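PDB 5X9J: isomerase prhC from Penicillium brasilianum, which acts as an isomerase in the biosynthesis of paraherquonin, a fungal meroterpenoid with a highly congested hexacyclic architecture. Local coordinates for residues K29-A34 with M100-A105; R77-E82 with K167-W172; I86-K91 with S116-G121; I94-T99 with A110-C115; V130-T135 with D142-F147. All coordinates share one frame; numbering follows the deposited sequence.

Interaction 1: residues K29-A34 with M100-A105; sequences KLIALA and MVVDEA
Leu30 and Ile31, successive residues of helix 26-43, press on Val102 and Met100 of the segment around strand 101-103, a helix-on-sheet contact consistent with the helix-backed curved sheet of NTF2-like alpha+beta folds. The local axes approach to 9.3 Å at 126°, so the helix runs aslant over the strand. Leu30 comes first. With CG opposite the carbonyl carbon and beside the backbone N (chi1 -74°), its methyl CD1 reaches Val102 CG1 at 3.6 Å and also rests 3.7 Å from Asp103 O. The two side chains slide past each other in opposite senses, and Leu30 CB meets Val102 CG1 as well, at 3.8 Å. The other methyl of Leu30 turns to Ala134 in strand 124-134. The polar ends nearby look elsewhere: Asp103 pairs with Arg27 of the second subunit, Glu104 with Arg27 of its own chain. Ile31 follows, its side chain crossing Val102 at about a right angle, with Ile31 CG1 4.1 Å from Val102 CG2. The two branches of Val102 are thus shared out, one to each helix residue. One turn from Leu30, Ala34 passes the packing on to Phe111. Met100 completes the apolar seam, its sulfur SD lying 3.9 Å from Ile31 CG1.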
# COMPACT_ATOMS: atom_id res chain seq x y z
N LYS B 29 -18.02 -13.90 3.43
CA LYS B 29 -18.36 -13.39 2.10
C LYS B 29 -17.34 -12.37 1.62
O LYS B 29 -16.99 -12.35 0.43
CB LYS B 29 -19.75 -12.75 2.11
CG LYS B 29 -20.91 -13.70 2.41
CD LYS B 29 -22.23 -12.95 2.27
CE LYS B 29 -23.30 -13.50 3.20
NZ LYS B 29 -24.51 -12.62 3.23
N LEU B 30 -16.85 -11.52 2.52
CA LEU B 30 -15.86 -10.53 2.10
C LEU B 30 -14.54 -11.20 1.73
O LEU B 30 -13.91 -10.83 0.74
CB LEU B 30 -15.67 -9.49 3.21
CG LEU B 30 -16.82 -8.49 3.38
CD1 LEU B 30 -16.67 -7.69 4.66
CD2 LEU B 30 -16.91 -7.55 2.18
N ILE B 31 -14.12 -12.19 2.53
CA ILE B 31 -12.90 -12.92 2.20
C ILE B 31 -13.06 -13.65 0.88
O ILE B 31 -12.17 -13.60 0.02
CB ILE B 31 -12.54 -13.88 3.35
CG1 ILE B 31 -12.13 -13.08 4.59
CG2 ILE B 31 -11.39 -14.84 2.95
CD1 ILE B 31 -12.10 -13.92 5.87
N ALA B 32 -14.21 -14.29 0.67
CA ALA B 32 -14.46 -14.97 -0.60
C ALA B 32 -14.45 -13.99 -1.76
O ALA B 32 -13.95 -14.31 -2.85
CB ALA B 32 -15.80 -15.71 -0.55
N LEU B 33 -15.00 -12.79 -1.56
CA LEU B 33 -14.99 -11.79 -2.62
C LEU B 33 -13.57 -11.39 -3.00
O LEU B 33 -13.25 -11.24 -4.18
CB LEU B 33 -15.81 -10.57 -2.19
CG LEU B 33 -15.93 -9.48 -3.26
CD1 LEU B 33 -16.72 -9.99 -4.44
CD2 LEU B 33 -16.58 -8.22 -2.68
N ALA B 34 -12.69 -11.25 -2.00
CA ALA B 34 -11.30 -10.88 -2.27
C ALA B 34 -10.58 -11.96 -3.08
O ALA B 34 -9.88 -11.67 -4.06
CB ALA B 34 -10.57 -10.61 -0.95
N MET B 100 -4.76 -9.72 6.57
CA MET B 100 -5.98 -9.20 5.97
C MET B 100 -6.82 -8.44 6.99
O MET B 100 -6.87 -8.80 8.16
CB MET B 100 -6.75 -10.40 5.43
CG MET B 100 -7.92 -10.13 4.58
SD MET B 100 -8.47 -11.76 4.00
CE MET B 100 -7.25 -12.14 2.78
N VAL B 101 -7.48 -7.37 6.53
CA VAL B 101 -8.30 -6.54 7.40
C VAL B 101 -9.72 -6.57 6.85
O VAL B 101 -9.95 -6.14 5.72
CB VAL B 101 -7.78 -5.10 7.47
CG1 VAL B 101 -8.58 -4.26 8.49
CG2 VAL B 101 -6.27 -5.10 7.81
N VAL B 102 -10.67 -7.08 7.64
CA VAL B 102 -12.04 -7.27 7.17
C VAL B 102 -12.99 -6.39 7.99
O VAL B 102 -13.10 -6.56 9.21
CB VAL B 102 -12.47 -8.75 7.24
CG1 VAL B 102 -13.77 -8.94 6.48
CG2 VAL B 102 -11.38 -9.66 6.68
N ASP B 103 -13.70 -5.50 7.31
CA ASP B 103 -14.62 -4.53 7.94
C ASP B 103 -16.05 -4.96 7.61
O ASP B 103 -16.60 -4.57 6.58
CB ASP B 103 -14.32 -3.10 7.47
CG ASP B 103 -15.05 -2.02 8.30
OD1 ASP B 103 -16.10 -2.33 8.92
OD2 ASP B 103 -14.56 -0.86 8.33
N GLU B 104 -16.64 -5.76 8.50
CA GLU B 104 -17.97 -6.33 8.23
C GLU B 104 -19.04 -5.25 8.20
O GLU B 104 -19.92 -5.28 7.33
CB GLU B 104 -18.29 -7.38 9.29
CG GLU B 104 -17.32 -8.56 9.28
CD GLU B 104 -17.35 -9.36 10.58
OE1 GLU B 104 -18.46 -9.67 11.07
OE2 GLU B 104 -16.26 -9.66 11.12
N ALA B 105 -18.98 -4.28 9.11
CA ALA B 105 -19.98 -3.21 9.12
C ALA B 105 -19.91 -2.37 7.85
O ALA B 105 -20.95 -2.02 7.27
CB ALA B 105 -19.78 -2.32 10.35

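Interaction 2: residues R77-E82 with K167-W172; sequences REYFEE and KGLDSW
Tyr79 and Trp172 form the aromatic part of this contact, an offset edge-to-face pair in which the tyrosine edge is turned toward the indole face, the planes 83° apart and the centroids of the Tyr79 ring and the Trp172 five-membered ring 5.7 Å apart. Over the indole face also sits Tyr79 CA, in a CH-pi contact 4.2 Å from the centroid of the Trp172 five-membered ring. Apolar contacts reinforce this pair. Tyr79 CD1 meets Trp172 CB at 3.5 Å, edge-on to the phenol, while Leu169 CD2 reaches Tyr79 CE1 at 3.7 Å and also touches Glu82 CB, at 3.9 Å. Polar links are indirect. The Glu82 chain bends at chi2 (-67°), folding its carboxylate back over Gly168, with OE1 3.3 Å from Gly168 CA; the lack of a side chain at Gly168 lets the carboxylate come this close. One water then donates to Glu82 OE2 at 2.9 Å and accepts from Trp172 NE1 at 2.9 Å, tying carboxylate to indole. Leu169 is further covered by Met157 and Leu160 of helix 150-162. With local axes 149° apart, helix 73-86 and the C-terminal helix 167-173 make a roughly antiparallel helix pair at the surface, its close approach marked by glycine.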
# COMPACT_ATOMS: atom_id res chain seq x y z
N ARG B 77 -11.05 -1.56 -18.63
CA ARG B 77 -10.93 -2.52 -19.72
C ARG B 77 -9.84 -2.11 -20.69
O ARG B 77 -9.01 -2.93 -21.10
CB ARG B 77 -12.27 -2.68 -20.44
CG ARG B 77 -12.20 -3.63 -21.65
CD ARG B 77 -13.59 -4.04 -22.11
NE ARG B 77 -14.53 -2.92 -22.00
CZ ARG B 77 -15.85 -3.06 -21.94
NH1 ARG B 77 -16.40 -4.27 -22.00
NH2 ARG B 77 -16.62 -1.98 -21.83
N GLU B 78 -9.83 -0.83 -21.08
CA GLU B 78 -8.79 -0.35 -21.99
C GLU B 78 -7.41 -0.52 -21.37
O GLU B 78 -6.46 -0.94 -22.05
CB GLU B 78 -9.03 1.11 -22.37
CG GLU B 78 -10.25 1.34 -23.26
CD GLU B 78 -10.45 2.82 -23.61
OE1 GLU B 78 -11.41 3.44 -23.09
OE2 GLU B 78 -9.64 3.36 -24.40
N TYR B 79 -7.27 -0.22 -20.08
CA TYR B 79 -5.97 -0.38 -19.44
C TYR B 79 -5.53 -1.83 -19.44
O TYR B 79 -4.36 -2.14 -19.71
CB TYR B 79 -6.00 0.17 -18.01
CG TYR B 79 -4.72 -0.10 -17.26
CD1 TYR B 79 -3.58 0.66 -17.50
CD2 TYR B 79 -4.64 -1.13 -16.33
CE1 TYR B 79 -2.40 0.41 -16.82
CE2 TYR B 79 -3.46 -1.39 -15.64
CZ TYR B 79 -2.34 -0.61 -15.89
OH TYR B 79 -1.17 -0.87 -15.22
N PHE B 80 -6.45 -2.75 -19.14
CA PHE B 80 -6.09 -4.17 -19.13
C PHE B 80 -5.70 -4.66 -20.52
O PHE B 80 -4.83 -5.53 -20.65
CB PHE B 80 -7.24 -5.00 -18.57
CG PHE B 80 -7.37 -4.93 -17.06
CD1 PHE B 80 -8.22 -5.79 -16.38
CD2 PHE B 80 -6.64 -4.01 -16.33
CE1 PHE B 80 -8.34 -5.73 -14.99
CE2 PHE B 80 -6.76 -3.94 -14.93
CZ PHE B 80 -7.61 -4.80 -14.27
N GLU B 81 -6.32 -4.12 -21.57
CA GLU B 81 -5.91 -4.48 -22.92
C GLU B 81 -4.47 -4.08 -23.19
O GLU B 81 -3.70 -4.86 -23.77
CB GLU B 81 -6.85 -3.84 -23.95
CG GLU B 81 -8.26 -4.43 -23.95
CD GLU B 81 -8.26 -5.95 -24.15
OE1 GLU B 81 -8.71 -6.67 -23.22
OE2 GLU B 81 -7.80 -6.41 -25.22
N GLU B 82 -4.07 -2.87 -22.77
CA GLU B 82 -2.68 -2.46 -22.93
C GLU B 82 -1.74 -3.40 -22.20
O GLU B 82 -0.67 -3.76 -22.71
CB GLU B 82 -2.48 -1.03 -22.44
CG GLU B 82 -3.28 -0.00 -23.21
CD GLU B 82 -2.81 0.16 -24.66
OE1 GLU B 82 -1.70 -0.31 -25.01
OE2 GLU B 82 -3.56 0.79 -25.45
N LYS B 167 4.35 3.09 -24.68
CA LYS B 167 3.44 4.23 -24.86
C LYS B 167 2.01 3.89 -24.47
O LYS B 167 1.30 4.75 -23.94
CB LYS B 167 3.51 4.73 -26.30
CG LYS B 167 4.83 5.42 -26.63
CD LYS B 167 4.78 6.14 -27.97
CE LYS B 167 6.08 6.90 -28.22
NZ LYS B 167 6.13 7.50 -29.59
N GLY B 168 1.58 2.65 -24.68
CA GLY B 168 0.22 2.27 -24.31
C GLY B 168 -0.02 2.33 -22.81
O GLY B 168 -0.99 2.94 -22.35
N LEU B 169 0.85 1.69 -22.03
CA LEU B 169 0.70 1.76 -20.58
C LEU B 169 0.96 3.17 -20.06
O LEU B 169 0.30 3.62 -19.11
CB LEU B 169 1.65 0.76 -19.91
CG LEU B 169 1.25 -0.71 -20.00
CD1 LEU B 169 2.32 -1.58 -19.37
CD2 LEU B 169 -0.11 -0.94 -19.33
N ASP B 170 1.91 3.88 -20.67
CA ASP B 170 2.26 5.22 -20.22
C ASP B 170 1.08 6.17 -20.32
O ASP B 170 0.90 7.04 -19.46
CB ASP B 170 3.43 5.76 -21.03
CG ASP B 170 4.48 6.41 -20.16
OD1 ASP B 170 4.82 5.81 -19.12
OD2 ASP B 170 4.97 7.50 -20.52
N SER B 171 0.26 6.03 -21.37
CA SER B 171 -0.88 6.92 -21.53
C SER B 171 -1.89 6.76 -20.40
O SER B 171 -2.67 7.69 -20.14
CB SER B 171 -1.55 6.68 -22.89
OG SER B 171 -2.17 5.41 -22.95
N TRP B 172 -1.88 5.63 -19.69
CA TRP B 172 -2.69 5.44 -18.49
C TRP B 172 -1.93 5.71 -17.20
O TRP B 172 -2.50 6.24 -16.25
CB TRP B 172 -3.26 4.02 -18.46
CG TRP B 172 -4.25 3.77 -19.56
CD1 TRP B 172 -4.04 3.08 -20.72
CD2 TRP B 172 -5.60 4.25 -19.62
NE1 TRP B 172 -5.18 3.09 -21.49
CE2 TRP B 172 -6.15 3.80 -20.84
CE3 TRP B 172 -6.39 5.01 -18.75
CZ2 TRP B 172 -7.46 4.09 -21.22
CZ3 TRP B 172 -7.70 5.30 -19.13
CH2 TRP B 172 -8.22 4.84 -20.35
O HOH W 1 -5.50 2.59 -24.30

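Interaction 3: residues I86-K91 with S116-G121; sequences IGWNSK and SADTIG
Trp88 and Asp118 form a hydrogen-bonded pair in an antiparallel ladder that a beta bulge interrupts before Lys91 and Ser116 pair in the same way. The tight part lies at the start, where Ile86 and Thr119 are buried against helix 150-162. Ile86 O accepts from Ile120 N at 2.9 Å, and the Gly87-Thr119 pair beside it brings the chains close, CA to CA 4.1 Å. Ile120 lays its CD1 methyl 3.9 Å from Ile86 CG2, the two side chains crossing at about a right angle, with Leu160 against both. A serine in place of Ile120 would probably open a gap beside Ile86 CG2 and leave Leu160 short of an apolar neighbour. The outer side is more exposed, yet still close-packed at the Trp88 ring. Trp88 holds CG between its backbone N and carbonyl carbon (chi1 56°), which folds the indole back across the partner strand. Asp118 CB sits over its face, 3.6 Å from the centroid of the Trp88 five-membered ring, and Thr119 N also lies above that face. At the bulge the chain turns a corner at Asn89, and Ser90 OG is hydrogen-bonded to Trp83 NE1 of helix 73-86. The loose part lies here, where solvent bridges the strands: one water donates to Asn89 O at 2.7 Å and lies 2.9 Å from Ser116 OG.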
# COMPACT_ATOMS: atom_id res chain seq x y z
N ILE B 86 1.46 -6.30 -23.81
CA ILE B 86 2.87 -6.34 -23.43
C ILE B 86 3.19 -7.47 -22.47
O ILE B 86 4.38 -7.72 -22.22
CB ILE B 86 3.35 -4.99 -22.87
CG1 ILE B 86 2.64 -4.61 -21.57
CG2 ILE B 86 3.14 -3.90 -23.92
CD1 ILE B 86 3.27 -5.18 -20.31
N GLY B 87 2.19 -8.16 -21.92
CA GLY B 87 2.45 -9.18 -20.94
C GLY B 87 1.60 -10.42 -21.19
O GLY B 87 0.56 -10.36 -21.84
N TRP B 88 2.07 -11.53 -20.65
CA TRP B 88 1.37 -12.81 -20.75
C TRP B 88 1.70 -13.61 -19.50
O TRP B 88 2.61 -13.27 -18.74
CB TRP B 88 1.74 -13.57 -22.05
CG TRP B 88 3.23 -13.81 -22.21
CD1 TRP B 88 3.91 -14.95 -21.89
CD2 TRP B 88 4.21 -12.89 -22.72
NE1 TRP B 88 5.25 -14.80 -22.17
CE2 TRP B 88 5.47 -13.54 -22.67
CE3 TRP B 88 4.15 -11.58 -23.20
CZ2 TRP B 88 6.65 -12.93 -23.09
CZ3 TRP B 88 5.34 -10.96 -23.63
CH2 TRP B 88 6.57 -11.64 -23.56
N ASN B 89 0.94 -14.68 -19.28
CA ASN B 89 1.08 -15.51 -18.09
C ASN B 89 0.93 -14.66 -16.83
O ASN B 89 1.70 -14.76 -15.87
CB ASN B 89 2.41 -16.27 -18.12
CG ASN B 89 2.42 -17.48 -17.20
OD1 ASN B 89 1.37 -18.06 -16.90
ND2 ASN B 89 3.61 -17.86 -16.73
N SER B 90 -0.08 -13.79 -16.84
CA SER B 90 -0.36 -12.88 -15.74
C SER B 90 -1.04 -13.62 -14.60
O SER B 90 -2.07 -14.28 -14.80
CB SER B 90 -1.25 -11.74 -16.21
OG SER B 90 -0.56 -10.86 -17.07
N LYS B 91 -0.49 -13.47 -13.39
CA LYS B 91 -1.01 -14.09 -12.18
C LYS B 91 -1.16 -13.03 -11.10
O LYS B 91 -0.34 -12.12 -11.00
CB LYS B 91 -0.08 -15.21 -11.68
CG LYS B 91 0.13 -16.37 -12.66
CD LYS B 91 1.28 -17.28 -12.21
CE LYS B 91 1.54 -18.43 -13.20
NZ LYS B 91 0.41 -19.40 -13.27
N SER B 116 2.58 -11.38 -10.96
CA SER B 116 3.73 -11.70 -11.80
C SER B 116 3.25 -11.84 -13.23
O SER B 116 2.07 -12.10 -13.49
CB SER B 116 4.43 -12.98 -11.35
OG SER B 116 3.54 -14.08 -11.39
N ALA B 117 4.19 -11.66 -14.15
CA ALA B 117 3.91 -11.81 -15.58
C ALA B 117 5.23 -11.88 -16.32
O ALA B 117 6.25 -11.34 -15.87
CB ALA B 117 3.07 -10.64 -16.12
N ASP B 118 5.21 -12.58 -17.45
CA ASP B 118 6.22 -12.39 -18.47
C ASP B 118 5.82 -11.21 -19.34
O ASP B 118 4.64 -11.01 -19.61
CB ASP B 118 6.38 -13.66 -19.31
CG ASP B 118 7.01 -14.78 -18.53
OD1 ASP B 118 8.14 -14.57 -18.01
OD2 ASP B 118 6.38 -15.84 -18.39
N THR B 119 6.79 -10.39 -19.71
CA THR B 119 6.49 -9.21 -20.51
C THR B 119 7.56 -9.04 -21.58
O THR B 119 8.64 -9.63 -21.52
CB THR B 119 6.43 -7.91 -19.68
OG1 THR B 119 7.77 -7.49 -19.38
CG2 THR B 119 5.64 -8.10 -18.37
N ILE B 120 7.26 -8.15 -22.52
CA ILE B 120 8.23 -7.72 -23.53
C ILE B 120 9.55 -7.32 -22.89
O ILE B 120 10.63 -7.61 -23.42
CB ILE B 120 7.63 -6.58 -24.37
CG1 ILE B 120 6.35 -7.05 -25.07
CG2 ILE B 120 8.66 -6.04 -25.37
CD1 ILE B 120 5.70 -5.98 -25.92
N GLY B 121 9.48 -6.64 -21.75
CA GLY B 121 10.66 -6.20 -21.03
C GLY B 121 11.26 -7.21 -20.08
O GLY B 121 12.18 -6.86 -19.34
O HOH W 2 3.70 -15.15 -14.13

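Interaction 4: residues I94-T99 with A110-C115; sequences IIDEGT and AFRAAC
The Phe111 ring carries Ile94 CD1 over one face, 4.3 Å from its centroid in a CH-pi contact, and Ile94 CG1 lies 3.7 Å from Phe111 CD1. The guanidinium of Arg112, on the other side of the strand, has Ile95 CD1 over one face and Asp96 OD2 at its edge. There NH1 makes a salt bridge to Asp96 OD2 at 2.6 Å, on the anti side but 27° out of the carboxylate plane, and the bond is bent, 130° at the hydrogen. A bend at chi3 (74°) swings the Arg112 tip toward Asp96, while Thr99 OG1 lies 3.4 Å from Arg112 CD. Thr99 closes the turn itself, its N and OG1 both donating to Asp96 O. The backbones pair briefly: Ile95 N donates to Arg112 O at 3.0 Å, after which one water, donating to Ile95 O and accepting from Arg112 N, each at 2.9 Å, takes over where the chains part. Asp96 and Thr99 also pack on Trp145 of the second subunit. A leucine in place of Arg112 would probably leave Asp96 without its charged mate and the turn less firmly tied to strand 108-119. The chemistry thus implies a division of labour: apolar anchorage at the strand end, then water and an ion pair to hold the departing loop.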
# COMPACT_ATOMS: atom_id res chain seq x y z
N ILE B 94 -3.61 -13.57 -3.48
CA ILE B 94 -3.49 -13.05 -2.12
C ILE B 94 -2.32 -13.73 -1.41
O ILE B 94 -2.13 -14.95 -1.52
CB ILE B 94 -4.80 -13.25 -1.35
CG1 ILE B 94 -5.94 -12.53 -2.06
CG2 ILE B 94 -4.68 -12.74 0.08
CD1 ILE B 94 -7.25 -12.61 -1.31
N ILE B 95 -1.52 -12.92 -0.71
CA ILE B 95 -0.42 -13.41 0.11
C ILE B 95 -0.66 -12.98 1.55
O ILE B 95 -1.45 -12.06 1.83
CB ILE B 95 0.95 -12.87 -0.36
CG1 ILE B 95 0.97 -11.33 -0.29
CG2 ILE B 95 1.27 -13.36 -1.78
CD1 ILE B 95 2.35 -10.68 -0.56
N ASP B 96 0.03 -13.65 2.47
CA ASP B 96 0.13 -13.23 3.87
C ASP B 96 -1.26 -12.98 4.45
O ASP B 96 -1.59 -11.90 4.94
CB ASP B 96 1.02 -11.98 3.98
CG ASP B 96 1.36 -11.61 5.43
OD1 ASP B 96 1.29 -12.50 6.30
OD2 ASP B 96 1.71 -10.43 5.69
N GLU B 97 -2.10 -14.01 4.34
CA GLU B 97 -3.53 -13.86 4.58
C GLU B 97 -3.86 -13.47 6.01
O GLU B 97 -4.92 -12.89 6.24
CB GLU B 97 -4.26 -15.16 4.25
CG GLU B 97 -4.56 -15.32 2.78
CD GLU B 97 -5.20 -16.66 2.45
OE1 GLU B 97 -6.22 -17.02 3.09
OE2 GLU B 97 -4.68 -17.35 1.55
N GLY B 98 -2.98 -13.78 6.96
CA GLY B 98 -3.21 -13.38 8.34
C GLY B 98 -3.21 -11.87 8.55
O GLY B 98 -3.68 -11.41 9.60
N THR B 99 -2.69 -11.09 7.61
CA THR B 99 -2.67 -9.65 7.81
C THR B 99 -3.87 -8.95 7.19
O THR B 99 -3.99 -7.72 7.30
CB THR B 99 -1.38 -9.04 7.26
OG1 THR B 99 -1.36 -9.14 5.84
CG2 THR B 99 -0.21 -9.79 7.83
N ALA B 110 -9.27 -5.20 3.19
CA ALA B 110 -7.94 -4.85 2.73
C ALA B 110 -7.09 -6.11 2.78
O ALA B 110 -7.11 -6.82 3.78
CB ALA B 110 -7.32 -3.74 3.59
N PHE B 111 -6.35 -6.38 1.71
CA PHE B 111 -5.53 -7.58 1.70
C PHE B 111 -4.25 -7.32 0.91
O PHE B 111 -4.21 -6.48 0.02
CB PHE B 111 -6.29 -8.78 1.11
CG PHE B 111 -6.81 -8.55 -0.29
CD1 PHE B 111 -6.07 -8.92 -1.40
CD2 PHE B 111 -8.07 -7.99 -0.48
CE1 PHE B 111 -6.57 -8.74 -2.68
CE2 PHE B 111 -8.57 -7.79 -1.75
CZ PHE B 111 -7.82 -8.18 -2.86
N ARG B 112 -3.22 -8.07 1.27
CA ARG B 112 -1.97 -8.05 0.54
C ARG B 112 -2.04 -9.04 -0.61
O ARG B 112 -2.62 -10.12 -0.48
CB ARG B 112 -0.81 -8.42 1.46
CG ARG B 112 -0.55 -7.41 2.57
CD ARG B 112 0.63 -7.89 3.41
NE ARG B 112 1.90 -7.71 2.70
CZ ARG B 112 3.08 -8.10 3.17
NH1 ARG B 112 3.15 -8.71 4.35
NH2 ARG B 112 4.17 -7.87 2.46
N ALA B 113 -1.46 -8.66 -1.75
CA ALA B 113 -1.48 -9.50 -2.93
C ALA B 113 -0.13 -9.41 -3.62
O ALA B 113 0.65 -8.47 -3.40
CB ALA B 113 -2.60 -9.10 -3.90
N ALA B 114 0.16 -10.41 -4.44
CA ALA B 114 1.33 -10.40 -5.30
C ALA B 114 0.88 -10.67 -6.72
O ALA B 114 -0.19 -11.23 -6.96
CB ALA B 114 2.37 -11.45 -4.85
N CYS B 115 1.69 -10.23 -7.67
CA CYS B 115 1.41 -10.47 -9.08
C CYS B 115 2.71 -10.73 -9.80
O CYS B 115 3.80 -10.38 -9.33
CB CYS B 115 0.66 -9.31 -9.74
SG CYS B 115 1.59 -7.78 -9.73
O HOH W 3 -3.49 -10.40 2.98

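Interaction 5: residues V130-T135 with D142-F147; sequences VILQAT and DGIWEF
Gln133 O takes two backbone donors at once, Asp142 N at 2.7 Å and Gly143 N at 3.3 Å, so that two residues of one strand face one of the other in a classic beta bulge. Beyond it the ladder is regular. Gln133 N bonds to Gly143 O at 2.8 Å, and Ile131 and Trp145 exchange a pair of bonds, both 2.9 Å, from N to O each way. On the face that carries Trp145, the indole stands edge-on to its neighbours: Trp145 CE3 lies 3.4 Å from Ile131 O and Trp145 CZ3 3.8 Å from Gln133 CB. The ring lies where a side chain on residue 143 would stand, and Gly143 has none; it also stacks with Tyr60. Gln133 has CG opposite its backbone N (chi1 170°) and carries its amide clear of the partner strand, to Lys108 and Ala106. On the other face, Leu132 CD2 lies alongside Ile144 CG1 at 3.9 Å, both residues touching Phe37 of helix 26-43. The pairing is that of a beta hairpin, strands 124-134 and 141-148, flanked in the sheet by strands 57-61 and 108-119.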
# COMPACT_ATOMS: atom_id res chain seq x y z
N VAL B 130 -4.53 -4.15 -1.62
CA VAL B 130 -5.78 -3.88 -2.30
C VAL B 130 -6.84 -3.64 -1.24
O VAL B 130 -6.93 -4.40 -0.27
CB VAL B 130 -6.21 -5.03 -3.23
CG1 VAL B 130 -7.58 -4.74 -3.86
CG2 VAL B 130 -5.15 -5.25 -4.34
N ILE B 131 -7.64 -2.59 -1.41
CA ILE B 131 -8.84 -2.40 -0.61
C ILE B 131 -10.04 -2.53 -1.53
O ILE B 131 -10.08 -1.88 -2.58
CB ILE B 131 -8.85 -1.04 0.10
CG1 ILE B 131 -7.65 -0.90 1.03
CG2 ILE B 131 -10.18 -0.86 0.87
CD1 ILE B 131 -7.56 0.49 1.72
N LEU B 132 -11.01 -3.35 -1.15
CA LEU B 132 -12.25 -3.46 -1.89
C LEU B 132 -13.40 -2.89 -1.06
O LEU B 132 -13.50 -3.16 0.13
CB LEU B 132 -12.57 -4.91 -2.25
CG LEU B 132 -11.51 -5.66 -3.05
CD1 LEU B 132 -11.93 -7.12 -3.26
CD2 LEU B 132 -11.26 -4.98 -4.39
N GLN B 133 -14.24 -2.10 -1.72
CA GLN B 133 -15.54 -1.73 -1.18
C GLN B 133 -16.55 -2.63 -1.86
O GLN B 133 -16.69 -2.61 -3.08
CB GLN B 133 -15.86 -0.25 -1.45
CG GLN B 133 -17.32 0.11 -1.12
CD GLN B 133 -17.56 0.15 0.38
OE1 GLN B 133 -17.02 1.00 1.07
NE2 GLN B 133 -18.35 -0.80 0.88
N ALA B 134 -17.23 -3.45 -1.07
CA ALA B 134 -18.22 -4.36 -1.62
C ALA B 134 -19.59 -3.73 -1.56
O ALA B 134 -19.83 -2.79 -0.79
CB ALA B 134 -18.22 -5.68 -0.85
N THR B 135 -20.50 -4.24 -2.39
CA THR B 135 -21.91 -3.92 -2.20
C THR B 135 -22.42 -4.54 -0.91
O THR B 135 -21.73 -5.33 -0.25
CB THR B 135 -22.75 -4.43 -3.36
OG1 THR B 135 -22.44 -5.81 -3.60
CG2 THR B 135 -22.49 -3.62 -4.60
N ASP B 142 -17.64 -2.35 -5.58
CA ASP B 142 -18.07 -1.00 -5.92
C ASP B 142 -16.92 0.01 -5.86
O ASP B 142 -17.07 1.12 -6.38
CB ASP B 142 -19.20 -0.55 -4.97
CG ASP B 142 -19.83 0.80 -5.38
OD1 ASP B 142 -20.11 1.03 -6.58
OD2 ASP B 142 -20.04 1.63 -4.47
N GLY B 143 -15.79 -0.35 -5.26
CA GLY B 143 -14.62 0.50 -5.22
C GLY B 143 -13.36 -0.31 -5.03
O GLY B 143 -13.36 -1.32 -4.31
N ILE B 144 -12.27 0.10 -5.68
CA ILE B 144 -10.99 -0.59 -5.62
C ILE B 144 -9.91 0.46 -5.39
O ILE B 144 -9.82 1.44 -6.14
CB ILE B 144 -10.69 -1.37 -6.91
CG1 ILE B 144 -11.80 -2.37 -7.21
CG2 ILE B 144 -9.32 -2.08 -6.82
CD1 ILE B 144 -11.88 -2.79 -8.68
N TRP B 145 -9.09 0.26 -4.35
CA TRP B 145 -7.89 1.05 -4.13
C TRP B 145 -6.70 0.11 -4.20
O TRP B 145 -6.73 -0.97 -3.59
CB TRP B 145 -7.93 1.75 -2.76
CG TRP B 145 -9.05 2.76 -2.66
CD1 TRP B 145 -8.94 4.12 -2.78
CD2 TRP B 145 -10.44 2.48 -2.43
NE1 TRP B 145 -10.19 4.70 -2.64
CE2 TRP B 145 -11.12 3.72 -2.42
CE3 TRP B 145 -11.18 1.31 -2.24
CZ2 TRP B 145 -12.50 3.82 -2.23
CZ3 TRP B 145 -12.54 1.40 -2.04
CH2 TRP B 145 -13.19 2.65 -2.04
N GLU B 146 -5.67 0.49 -4.93
CA GLU B 146 -4.50 -0.37 -5.07
C GLU B 146 -3.23 0.39 -4.75
O GLU B 146 -3.01 1.49 -5.27
CB GLU B 146 -4.40 -0.96 -6.48
CG GLU B 146 -3.11 -1.78 -6.64
CD GLU B 146 -2.95 -2.48 -7.99
OE1 GLU B 146 -2.90 -3.73 -7.99
OE2 GLU B 146 -2.86 -1.78 -9.04
N PHE B 147 -2.40 -0.21 -3.92
CA PHE B 147 -1.02 0.19 -3.70
C PHE B 147 -0.10 -0.86 -4.28
O PHE B 147 -0.36 -2.06 -4.13
CB PHE B 147 -0.70 0.33 -2.21
CG PHE B 147 -1.39 1.45 -1.56
CD1 PHE B 147 -2.73 1.35 -1.22
CD2 PHE B 147 -0.70 2.62 -1.27
CE1 PHE B 147 -3.38 2.42 -0.61
CE2 PHE B 147 -1.32 3.68 -0.66
CZ PHE B 147 -2.67 3.58 -0.33

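Strand 108-119 carries interactions 3 and 4 and neighbours the sheet strands of interactions 1 and 5. Interactions 3 and 4 lie along it, centres 20 Å apart, and interaction 4 touches interaction 1 through the backbone, Val101 O to Ala110 N at 2.8 Å. Interaction 5 joins the same sheet one strand over, with Phe111 N 2.9 Å from Val130 O. Interactions 1 and 5 also meet through the helix, Leu33 CD2 lying 3.5 Å from Ala134 CB. Interactions 1, 4 and 5 all touch the second subunit of the homodimer. Interaction 2 stands apart from them, its centre 29 Å from that of interaction 1, and connects to interaction 3 through Leu169 CD1, 3.8 Å from Ile86 CG1, where helix 73-86 passes into strand 87-88.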